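Local atomic coordinates of putative TetR-family transcriptional regulator (Bordetella parapertussis 12822, PDB entry 3CCY), a protein that probably binds regulatory DNA through a helix-turn-helix motif and controls transcription, most likely as a repressor. Residues Leu73-Arg76 / Cys77-Leu81; Arg90-Gln93 / Ile94-Phe98; Ala126-Ala129 / Lys130-Glu133; Met161-Phe164 / Gly165-Trp169. One frame throughout, in Å; residues are numbered along the deposited sequence.

Interaction 1. Residues Leu73-Arg76 / Cys77-Leu81; sequences LLER and CRQVL
E75 and R78 meet one turn apart near the end of helix 58-81 and form a salt bridge. NH2 of R78 donates to OE2 of E75 at 3.0 Å, with an N-H...O angle of 154°. The oxygen lies in the guanidinium plane, at its edge, but the donor reaches it from above the carboxylate plane, 45° out of it. The bend of the E75 chain at chi2 (-6°) folds the carboxylate back toward R78. The other nitrogens of R78 have different partners. NE is hydrogen-bonded to the hydroxyl of Y137, and NH1 makes a long, weak ion pair with E133. NH1 also passes over L74, 3.5 Å from its CB, and that carbon lies over one face of the guanidinium. In the TetR fold this long helix links the N-terminal DNA-binding domain to the C-terminal helical domain. Here its backbone is regular: C77 N, R78 N, Q79 N and V80 N donate to the carbonyl oxygens of L73, L74, E75 and R76. On another side, in one of the two R76 conformers, the amide of Q79 crosses R76 at a slant, with NE2 of Q79 3.5 Å from CG of R76. In that conformer the R76 chain bends at chi3, and its NH2 forms a salt bridge with E100 of helix 87-115. OE1 of E75 rests 3.7 Å from CG of Q79.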
loop_
_atom_site.group_PDB
_atom_site.type_symbol
_atom_site.label_atom_id
_atom_site.label_comp_id
_atom_site.label_asym_id
_atom_site.label_seq_id
_atom_site.Cartn_x
_atom_site.Cartn_y
_atom_site.Cartn_z
ATOM N N LEU A 73 6.126 -13.325 12.388
ATOM C CA LEU A 73 5.864 -13.608 11.004
ATOM C C LEU A 73 7.003 -14.476 10.416
ATOM O O LEU A 73 6.752 -15.456 9.702
ATOM C CB LEU A 73 5.726 -12.284 10.256
ATOM C CG LEU A 73 4.982 -12.179 8.938
ATOM C CD1 LEU A 73 3.812 -13.157 8.797
ATOM C CD2 LEU A 73 4.514 -10.714 8.753
ATOM N N LEU A 74 8.249 -14.103 10.721
ATOM C CA LEU A 74 9.417 -14.853 10.267
ATOM C C LEU A 74 9.433 -16.290 10.778
ATOM O O LEU A 74 9.701 -17.199 10.013
ATOM C CB LEU A 74 10.732 -14.133 10.648
ATOM C CG LEU A 74 11.082 -12.899 9.778
ATOM C CD1 LEU A 74 12.248 -12.134 10.404
ATOM C CD2 LEU A 74 11.433 -13.261 8.316
ATOM N N GLU A 75 9.130 -16.499 12.055
ATOM C CA GLU A 75 9.155 -17.845 12.607
ATOM C C GLU A 75 8.061 -18.677 11.965
ATOM O O GLU A 75 8.320 -19.798 11.554
ATOM C CB GLU A 75 9.006 -17.871 14.126
ATOM C CG GLU A 75 9.833 -18.969 14.861
ATOM C CD GLU A 75 10.603 -20.013 13.962
ATOM O OE1 GLU A 75 9.989 -21.049 13.565
ATOM O OE2 GLU A 75 11.842 -19.816 13.713
ATOM N N ARG A 76 6.863 -18.112 11.820
ATOM C CA ARG A 76 5.768 -18.885 11.263
ATOM C C ARG A 76 5.981 -19.243 9.804
ATOM O O ARG A 76 5.625 -20.347 9.395
ATOM C CB ARG A 76 4.427 -18.250 11.600
ATOM C CG ARG A 76 4.232 -18.301 13.135
ATOM C CD ARG A 76 3.016 -17.598 13.630
ATOM N NE ARG A 76 1.805 -18.282 13.200
ATOM C CZ ARG A 76 0.605 -17.719 13.180
ATOM N NH1 ARG A 76 0.460 -16.472 13.600
ATOM N NH2 ARG A 76 -0.433 -18.402 12.718
ATOM N N CYS A 77 6.597 -18.331 9.048
ATOM C CA CYS A 77 7.030 -18.584 7.666
ATOM C C CYS A 77 7.985 -19.765 7.579
ATOM O O CYS A 77 7.910 -20.582 6.659
ATOM C CB CYS A 77 7.771 -17.371 7.099
ATOM S SG CYS A 77 6.760 -16.121 6.382
ATOM N N ARG A 78 8.943 -19.799 8.486
ATOM C CA ARG A 78 9.902 -20.884 8.516
ATOM C C ARG A 78 9.212 -22.225 8.739
ATOM O O ARG A 78 9.534 -23.196 8.046
ATOM C CB ARG A 78 10.975 -20.656 9.593
ATOM C CG ARG A 78 11.964 -19.586 9.198
ATOM C CD ARG A 78 13.042 -19.353 10.297
ATOM N NE ARG A 78 13.490 -17.959 10.157
ATOM C CZ ARG A 78 13.363 -17.031 11.108
ATOM N NH1 ARG A 78 13.809 -15.796 10.871
ATOM N NH2 ARG A 78 12.830 -17.343 12.303
ATOM N N GLN A 79 8.280 -22.285 9.690
ATOM C CA GLN A 79 7.537 -23.532 9.940
ATOM C C GLN A 79 6.802 -23.985 8.680
ATOM O O GLN A 79 6.754 -25.166 8.389
ATOM C CB GLN A 79 6.519 -23.397 11.068
ATOM C CG GLN A 79 7.029 -22.958 12.412
ATOM C CD GLN A 79 5.869 -22.501 13.331
ATOM O OE1 GLN A 79 4.910 -23.253 13.579
ATOM N NE2 GLN A 79 5.960 -21.261 13.835
ATOM N N VAL A 80 6.208 -23.047 7.948
ATOM C CA VAL A 80 5.591 -23.356 6.672
ATOM C C VAL A 80 6.628 -23.883 5.674
ATOM O O VAL A 80 6.406 -24.925 5.042
ATOM C CB VAL A 80 4.829 -22.135 6.101
ATOM C CG1 VAL A 80 4.398 -22.366 4.666
ATOM C CG2 VAL A 80 3.574 -21.842 6.939
ATOM N N LEU A 81 7.745 -23.167 5.547
ATOM C CA LEU A 81 8.792 -23.555 4.620
ATOM C C LEU A 81 9.261 -24.951 4.935
ATOM O O LEU A 81 9.290 -25.778 4.036
ATOM C CB LEU A 81 9.987 -22.575 4.605
ATOM C CG LEU A 81 9.780 -21.256 3.874
ATOM C CD1 LEU A 81 11.097 -20.500 3.859
ATOM C CD2 LEU A 81 9.265 -21.481 2.454
#

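Interaction 2. Residues Arg90-Gln93 / Ile94-Phe98; sequences RFLQ and IVKLF
I94, V95, K96 and L97 donate their backbone N-H groups to the carbonyls of R90, F91, L92 and Q93, one regular run of i to i+4 bonds within helix 87-115. On the buried side, CG2 of V95 sits over one face of the F91 ring. It is 4.2 Å from the ring centroid and 17° off the normal, a CH-pi contact. It is displaced toward the rim, and its nearest ring atom is CZ of F91 at 4.0 Å. The F91 ring gets there because its CG is anti to the backbone N (chi1 179°). F163 also meets this ring, with the two planes inclined at about 55°. Nearer the surface, the extended K96 chain brings its CE against the branch of L92, 4.0 Å from CG of L92 and equally near both methyls. The apolar part of the lysine is thus used for packing, while NZ forms a salt bridge with E187 of helix 182-195. The guanidinium of R90 is held by Q144 and by the carbonyl of S84. The face carrying F91, I94, V95 and F98 packs against four other helices, as expected in the all-helical C-terminal domain of the TetR fold.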
loop_
_atom_site.group_PDB
_atom_site.type_symbol
_atom_site.label_atom_id
_atom_site.label_comp_id
_atom_site.label_asym_id
_atom_site.label_seq_id
_atom_site.Cartn_x
_atom_site.Cartn_y
_atom_site.Cartn_z
ATOM N N ARG A 90 3.581 -24.887 -0.586
ATOM C CA ARG A 90 4.317 -23.989 0.320
ATOM C C ARG A 90 3.977 -22.557 0.021
ATOM O O ARG A 90 3.784 -21.772 0.948
ATOM C CB ARG A 90 5.838 -24.201 0.244
ATOM C CG ARG A 90 6.344 -25.478 1.011
ATOM C CD ARG A 90 7.873 -25.450 1.323
ATOM N NE ARG A 90 8.640 -25.176 0.120
ATOM C CZ ARG A 90 9.137 -26.097 -0.706
ATOM N NH1 ARG A 90 8.994 -27.383 -0.459
ATOM N NH2 ARG A 90 9.787 -25.702 -1.786
ATOM N N PHE A 91 3.910 -22.197 -1.270
ATOM C CA PHE A 91 3.618 -20.832 -1.667
ATOM C C PHE A 91 2.215 -20.431 -1.200
ATOM O O PHE A 91 2.052 -19.379 -0.574
ATOM C CB PHE A 91 3.772 -20.583 -3.184
ATOM C CG PHE A 91 3.449 -19.156 -3.604
ATOM C CD1 PHE A 91 4.247 -18.083 -3.194
ATOM C CD2 PHE A 91 2.345 -18.879 -4.407
ATOM C CE1 PHE A 91 3.923 -16.764 -3.571
ATOM C CE2 PHE A 91 2.006 -17.588 -4.780
ATOM C CZ PHE A 91 2.798 -16.505 -4.359
ATOM N N LEU A 92 1.220 -21.268 -1.500
ATOM C CA LEU A 92 -0.176 -20.989 -1.097
ATOM C C LEU A 92 -0.278 -20.910 0.453
ATOM O O LEU A 92 -0.972 -20.051 0.971
ATOM C CB LEU A 92 -1.138 -22.080 -1.637
ATOM C CG LEU A 92 -2.581 -21.988 -1.119
ATOM C CD1 LEU A 92 -3.211 -20.649 -1.478
ATOM C CD2 LEU A 92 -3.477 -23.182 -1.564
ATOM N N GLN A 93 0.435 -21.791 1.162
ATOM C CA GLN A 93 0.449 -21.743 2.625
ATOM C C GLN A 93 1.065 -20.448 3.185
ATOM O O GLN A 93 0.599 -19.894 4.189
ATOM C CB GLN A 93 1.093 -23.005 3.224
ATOM C CG GLN A 93 0.195 -24.243 3.168
ATOM C CD GLN A 93 0.890 -25.524 3.644
ATOM O OE1 GLN A 93 0.222 -26.529 3.951
ATOM N NE2 GLN A 93 2.217 -25.500 3.723
ATOM N N ILE A 94 2.117 -19.952 2.541
ATOM C CA ILE A 94 2.679 -18.672 2.922
ATOM C C ILE A 94 1.664 -17.542 2.740
ATOM O O ILE A 94 1.512 -16.694 3.610
ATOM C CB ILE A 94 3.969 -18.326 2.085
ATOM C CG1 ILE A 94 5.122 -19.230 2.489
ATOM C CG2 ILE A 94 4.291 -16.791 2.173
ATOM C CD1 ILE A 94 6.303 -19.166 1.479
ATOM N N VAL A 95 0.957 -17.512 1.617
ATOM C CA VAL A 95 0.002 -16.418 1.421
ATOM C C VAL A 95 -1.159 -16.506 2.469
ATOM O O VAL A 95 -1.607 -15.503 2.991
ATOM C CB VAL A 95 -0.574 -16.421 -0.022
ATOM C CG1 VAL A 95 -1.608 -15.254 -0.222
ATOM C CG2 VAL A 95 0.586 -16.329 -1.037
ATOM N N LYS A 96 -1.624 -17.718 2.738
ATOM C CA LYS A 96 -2.705 -17.956 3.716
ATOM C C LYS A 96 -2.223 -17.502 5.090
ATOM O O LYS A 96 -2.985 -16.913 5.845
ATOM C CB LYS A 96 -3.029 -19.435 3.786
ATOM C CG LYS A 96 -3.912 -19.947 2.677
ATOM C CD LYS A 96 -4.336 -21.423 2.925
ATOM C CE LYS A 96 -5.292 -21.779 1.754
ATOM N NZ LYS A 96 -5.889 -23.078 1.907
ATOM N N LEU A 97 -0.950 -17.752 5.398
ATOM C CA LEU A 97 -0.374 -17.278 6.680
ATOM C C LEU A 97 -0.429 -15.747 6.807
ATOM O O LEU A 97 -0.851 -15.217 7.852
ATOM C CB LEU A 97 1.067 -17.771 6.859
ATOM C CG LEU A 97 1.917 -17.141 7.953
ATOM C CD1 LEU A 97 1.364 -17.616 9.297
ATOM C CD2 LEU A 97 3.404 -17.528 7.794
ATOM N N PHE A 98 0.007 -15.048 5.757
ATOM C CA PHE A 98 0.038 -13.577 5.825
ATOM C C PHE A 98 -1.353 -13.012 6.036
ATOM O O PHE A 98 -1.552 -12.090 6.850
ATOM C CB PHE A 98 0.774 -12.940 4.614
ATOM C CG PHE A 98 2.255 -13.288 4.539
ATOM C CD1 PHE A 98 2.875 -13.992 5.556
ATOM C CD2 PHE A 98 3.031 -12.886 3.477
ATOM C CE1 PHE A 98 4.230 -14.303 5.488
ATOM C CE2 PHE A 98 4.404 -13.196 3.412
ATOM C CZ PHE A 98 4.992 -13.889 4.410
#

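Interaction 3. Residues Ala126-Ala129 / Lys130-Glu133; sequences ALIA and KQRE
I128 and R132 meet one turn apart on helix 122-145, on the surface of the all-helical C-terminal domain of this TetR-family protein. The backbone here is alpha-helical. Q131, R132 and E133 donate to the carbonyls of L127, I128 and A129. The bond from K130 N to A126 O is longer, at 3.3 Å, with an N-H...O angle of 146°. The side-chain contact rests on a methyl and a flat cation. The R132 chain is extended from CG to NE and runs back along the helix, past O of I128, which lies 3.5 Å from CG of R132. This lays the guanidinium across the I128 branch, which it meets with one face. K130 turns another way. Its chain bends at chi4 (-87°), and NZ forms a salt bridge with D71 of helix 58-81. Its CG stays close to the backbone, 3.7 Å from O of A126. E133 also faces that helix and packs on L74. On the buried side, L127 packs on T67 and V70 of the same helix and on L116 and L119. L116 also touches I128 and Q131. Within the I128-R132 pair, CG2 of I128 stands over the centre of the guanidinium, 3.5 Å from CZ of R132. NE, NH1 and NH2 of R132 are almost equally far from that methyl, at 3.7 to 3.8 Å.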
loop_
_atom_site.group_PDB
_atom_site.type_symbol
_atom_site.label_atom_id
_atom_site.label_comp_id
_atom_site.label_asym_id
_atom_site.label_seq_id
_atom_site.Cartn_x
_atom_site.Cartn_y
_atom_site.Cartn_z
ATOM N N ALA A 126 17.555 -2.450 11.415
ATOM C CA ALA A 126 17.400 -3.797 11.959
ATOM C C ALA A 126 16.046 -4.393 11.541
ATOM O O ALA A 126 15.969 -5.566 11.178
ATOM C CB ALA A 126 17.534 -3.784 13.468
ATOM N N LEU A 127 14.993 -3.575 11.589
ATOM C CA LEU A 127 13.644 -4.008 11.190
ATOM C C LEU A 127 13.494 -4.088 9.683
ATOM O O LEU A 127 12.834 -4.985 9.185
ATOM C CB LEU A 127 12.558 -3.111 11.797
ATOM C CG LEU A 127 12.372 -3.290 13.310
ATOM C CD1 LEU A 127 11.765 -2.051 13.926
ATOM C CD2 LEU A 127 11.512 -4.517 13.600
ATOM N N ILE A 128 14.116 -3.156 8.958
ATOM C CA ILE A 128 14.150 -3.239 7.498
ATOM C C ILE A 128 14.856 -4.540 7.076
ATOM O O ILE A 128 14.476 -5.161 6.081
ATOM C CB ILE A 128 14.863 -2.015 6.845
ATOM C CG1 ILE A 128 13.958 -0.777 6.931
ATOM C CG2 ILE A 128 15.143 -2.282 5.344
ATOM C CD1 ILE A 128 14.679 0.561 6.668
ATOM N N ALA A 129 15.890 -4.930 7.821
ATOM C CA ALA A 129 16.586 -6.173 7.526
ATOM C C ALA A 129 15.662 -7.393 7.679
ATOM O O ALA A 129 15.739 -8.334 6.895
ATOM C CB ALA A 129 17.806 -6.324 8.390
ATOM N N LYS A 130 14.810 -7.383 8.703
ATOM C CA LYS A 130 13.854 -8.468 8.923
ATOM C C LYS A 130 12.776 -8.524 7.852
ATOM O O LYS A 130 12.355 -9.600 7.464
ATOM C CB LYS A 130 13.267 -8.395 10.319
ATOM C CG LYS A 130 14.294 -8.824 11.383
ATOM C CD LYS A 130 13.781 -8.581 12.790
ATOM C CE LYS A 130 14.821 -8.959 13.850
ATOM N NZ LYS A 130 14.703 -10.394 14.199
ATOM N N GLN A 131 12.340 -7.354 7.376
ATOM C CA GLN A 131 11.388 -7.266 6.283
ATOM C C GLN A 131 12.001 -7.832 4.999
ATOM O O GLN A 131 11.324 -8.443 4.202
ATOM C CB GLN A 131 10.964 -5.803 6.070
ATOM C CG GLN A 131 9.741 -5.384 6.897
ATOM C CD GLN A 131 9.361 -3.920 6.674
ATOM O OE1 GLN A 131 10.227 -3.071 6.484
ATOM N NE2 GLN A 131 8.071 -3.629 6.689
ATOM N N ARG A 132 13.294 -7.615 4.809
ATOM C CA ARG A 132 13.992 -8.161 3.647
ATOM C C ARG A 132 14.071 -9.703 3.689
ATOM O O ARG A 132 13.935 -10.367 2.658
ATOM C CB ARG A 132 15.380 -7.560 3.557
ATOM C CG ARG A 132 15.408 -6.194 2.893
ATOM C CD ARG A 132 16.798 -5.622 3.007
ATOM N NE ARG A 132 16.879 -4.228 2.578
ATOM C CZ ARG A 132 17.701 -3.330 3.122
ATOM N NH1 ARG A 132 18.488 -3.673 4.146
ATOM N NH2 ARG A 132 17.721 -2.082 2.660
ATOM N N GLU A 133 14.276 -10.261 4.885
ATOM C CA GLU A 133 14.218 -11.710 5.097
ATOM C C GLU A 133 12.893 -12.317 4.646
ATOM O O GLU A 133 12.867 -13.351 4.000
ATOM C CB GLU A 133 14.443 -12.050 6.582
ATOM C CG GLU A 133 15.815 -11.693 7.074
ATOM C CD GLU A 133 16.058 -12.143 8.514
ATOM O OE1 GLU A 133 15.854 -13.334 8.813
ATOM O OE2 GLU A 133 16.440 -11.307 9.348
#

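Interaction 4. Residues Met161-Phe164 / Gly165-Trp169; sequences MLFF and GMINW
F163 and I167 fit together one turn apart on helix 153-168. The end of I167 presses against the ring of F163, with CD1 of I167 3.7 Å from CE2 of F163. CG2 of I167 reaches the same ring at CZ, so both arms of the isoleucine hold one end of the ring. CG1 of I167 lies between the backbone N and the carbonyl carbon (chi1 57°), a crowded position that points CD1 into the angle between two phenylalanines. CD1 of I167 is also 4.1 Å from CD1 of F164. At the other side of F163, selenomethionine M166 bends at chi3 and brings its CE to 4.2 Å from CD1 of F163. The two side chains cross at about a right angle. The F164 ring is flanked by the N168 amide, with ND2 of N168 3.9 Å from CD1 of F164 and the planes 43° apart. N168 N donates to O of F164. The bonds from M166 N and I167 N to the carbonyls of L162 and F163 are weak. W169 packs on G165 of the second subunit, which has no side chain at that point. M166 meets M166 of that subunit, so this helix forms part of the dimer interface. F163 and F164 fill the interior between helices 87-115 and 122-145, and helix 182-195 meets F163 and M166.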
loop_
_atom_site.group_PDB
_atom_site.type_symbol
_atom_site.label_atom_id
_atom_site.label_comp_id
_atom_site.label_asym_id
_atom_site.label_seq_id
_atom_site.Cartn_x
_atom_site.Cartn_y
_atom_site.Cartn_z
HETATM N N MSE A 161 7.747 -8.033 -5.618
HETATM C CA MSE A 161 7.188 -6.822 -5.041
HETATM C C MSE A 161 5.779 -6.534 -5.622
HETATM O O MSE A 161 4.951 -5.953 -4.954
HETATM C CB MSE A 161 8.151 -5.624 -5.255
HETATM C CG MSE A 161 9.506 -5.775 -4.581
HETATM SE SE MSE A 161 9.348 -6.388 -2.739
HETATM C CE MSE A 161 8.742 -4.694 -2.041
ATOM N N LEU A 162 5.506 -6.981 -6.854
ATOM C CA LEU A 162 4.152 -6.829 -7.400
ATOM C C LEU A 162 3.192 -7.735 -6.644
ATOM O O LEU A 162 2.103 -7.316 -6.260
ATOM C CB LEU A 162 4.117 -7.138 -8.883
ATOM C CG LEU A 162 4.775 -6.046 -9.751
ATOM C CD1 LEU A 162 5.030 -6.534 -11.183
ATOM C CD2 LEU A 162 3.960 -4.670 -9.741
ATOM N N PHE A 163 3.649 -8.958 -6.384
ATOM C CA PHE A 163 2.931 -9.829 -5.503
ATOM C C PHE A 163 2.664 -9.218 -4.109
ATOM O O PHE A 163 1.523 -9.256 -3.661
ATOM C CB PHE A 163 3.618 -11.173 -5.348
ATOM C CG PHE A 163 3.004 -11.971 -4.250
ATOM C CD1 PHE A 163 1.788 -12.623 -4.466
ATOM C CD2 PHE A 163 3.547 -11.948 -2.971
ATOM C CE1 PHE A 163 1.155 -13.300 -3.427
ATOM C CE2 PHE A 163 2.896 -12.613 -1.934
ATOM C CZ PHE A 163 1.714 -13.280 -2.184
ATOM N N PHE A 164 3.715 -8.771 -3.405
ATOM C CA PHE A 164 3.528 -8.095 -2.097
ATOM C C PHE A 164 2.493 -6.975 -2.070
ATOM O O PHE A 164 1.727 -6.842 -1.126
ATOM C CB PHE A 164 4.848 -7.623 -1.489
ATOM C CG PHE A 164 5.508 -8.698 -0.659
ATOM C CD1 PHE A 164 4.909 -9.145 0.520
ATOM C CD2 PHE A 164 6.677 -9.317 -1.092
ATOM C CE1 PHE A 164 5.493 -10.171 1.295
ATOM C CE2 PHE A 164 7.258 -10.353 -0.325
ATOM C CZ PHE A 164 6.668 -10.766 0.857
ATOM N N GLY A 165 2.510 -6.153 -3.093
ATOM C CA GLY A 165 1.472 -5.133 -3.311
ATOM C C GLY A 165 0.058 -5.668 -3.235
ATOM O O GLY A 165 -0.776 -5.055 -2.565
HETATM N N MSE A 166 -0.239 -6.766 -3.943
HETATM C CA MSE A 166 -1.585 -7.367 -3.855
HETATM C C MSE A 166 -2.012 -7.645 -2.448
HETATM O O MSE A 166 -3.153 -7.350 -2.081
HETATM C CB MSE A 166 -1.665 -8.735 -4.538
HETATM C CG MSE A 166 -1.419 -8.721 -5.978
HETATM SE SE MSE A 166 -1.832 -10.567 -6.634
HETATM C CE MSE A 166 -0.336 -10.840 -7.594
ATOM N N ILE A 167 -1.134 -8.319 -1.690
ATOM C CA ILE A 167 -1.487 -8.678 -0.308
ATOM C C ILE A 167 -1.298 -7.573 0.722
ATOM O O ILE A 167 -2.067 -7.505 1.652
ATOM C CB ILE A 167 -0.779 -9.992 0.203
ATOM C CG1 ILE A 167 0.749 -9.937 0.123
ATOM C CG2 ILE A 167 -1.323 -11.226 -0.501
ATOM C CD1 ILE A 167 1.329 -11.040 1.056
ATOM N N ASN A 168 -0.273 -6.731 0.588
ATOM C CA ASN A 168 -0.026 -5.643 1.560
ATOM C C ASN A 168 -1.046 -4.515 1.441
ATOM O O ASN A 168 -1.313 -3.818 2.438
ATOM C CB ASN A 168 1.400 -5.055 1.451
ATOM C CG ASN A 168 2.469 -6.017 1.944
ATOM O OD1 ASN A 168 2.152 -7.084 2.442
ATOM N ND2 ASN A 168 3.743 -5.650 1.803
ATOM N N TRP A 169 -1.613 -4.301 0.247
ATOM C CA TRP A 169 -2.636 -3.256 0.049
ATOM C C TRP A 169 -3.987 -3.581 0.675
ATOM O O TRP A 169 -4.837 -2.698 0.789
ATOM C CB TRP A 169 -2.846 -2.968 -1.462
ATOM C CG TRP A 169 -3.576 -1.702 -1.795
ATOM C CD1 TRP A 169 -4.781 -1.575 -2.460
ATOM C CD2 TRP A 169 -3.167 -0.397 -1.457
ATOM N NE1 TRP A 169 -5.114 -0.253 -2.564
ATOM C CE2 TRP A 169 -4.135 0.491 -1.958
ATOM C CE3 TRP A 169 -2.054 0.116 -0.781
ATOM C CZ2 TRP A 169 -4.034 1.871 -1.805
ATOM C CZ3 TRP A 169 -1.949 1.499 -0.649
ATOM C CH2 TRP A 169 -2.935 2.349 -1.140
#

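Overall arrangement
All four contacts are local and follow one another in the chain. None closes a long loop, and none nests in or crosses another. Interaction 1 lies near the end of helix 58-81. Interaction 2 follows on helix 87-115 and touches it where C77 and L73 meet F98. Interaction 3, on helix 122-145, reaches back to interaction 1 through E133 and L74, but stays about 8 Å from interaction 2 at the nearest atoms. Interaction 4, on helix 153-168, packs against interaction 2 where F163 meets V95 and F91. It does not touch interactions 1 or 3. The F98 ring joins interactions 1, 2 and 4, and interaction 4 continues to the second subunit.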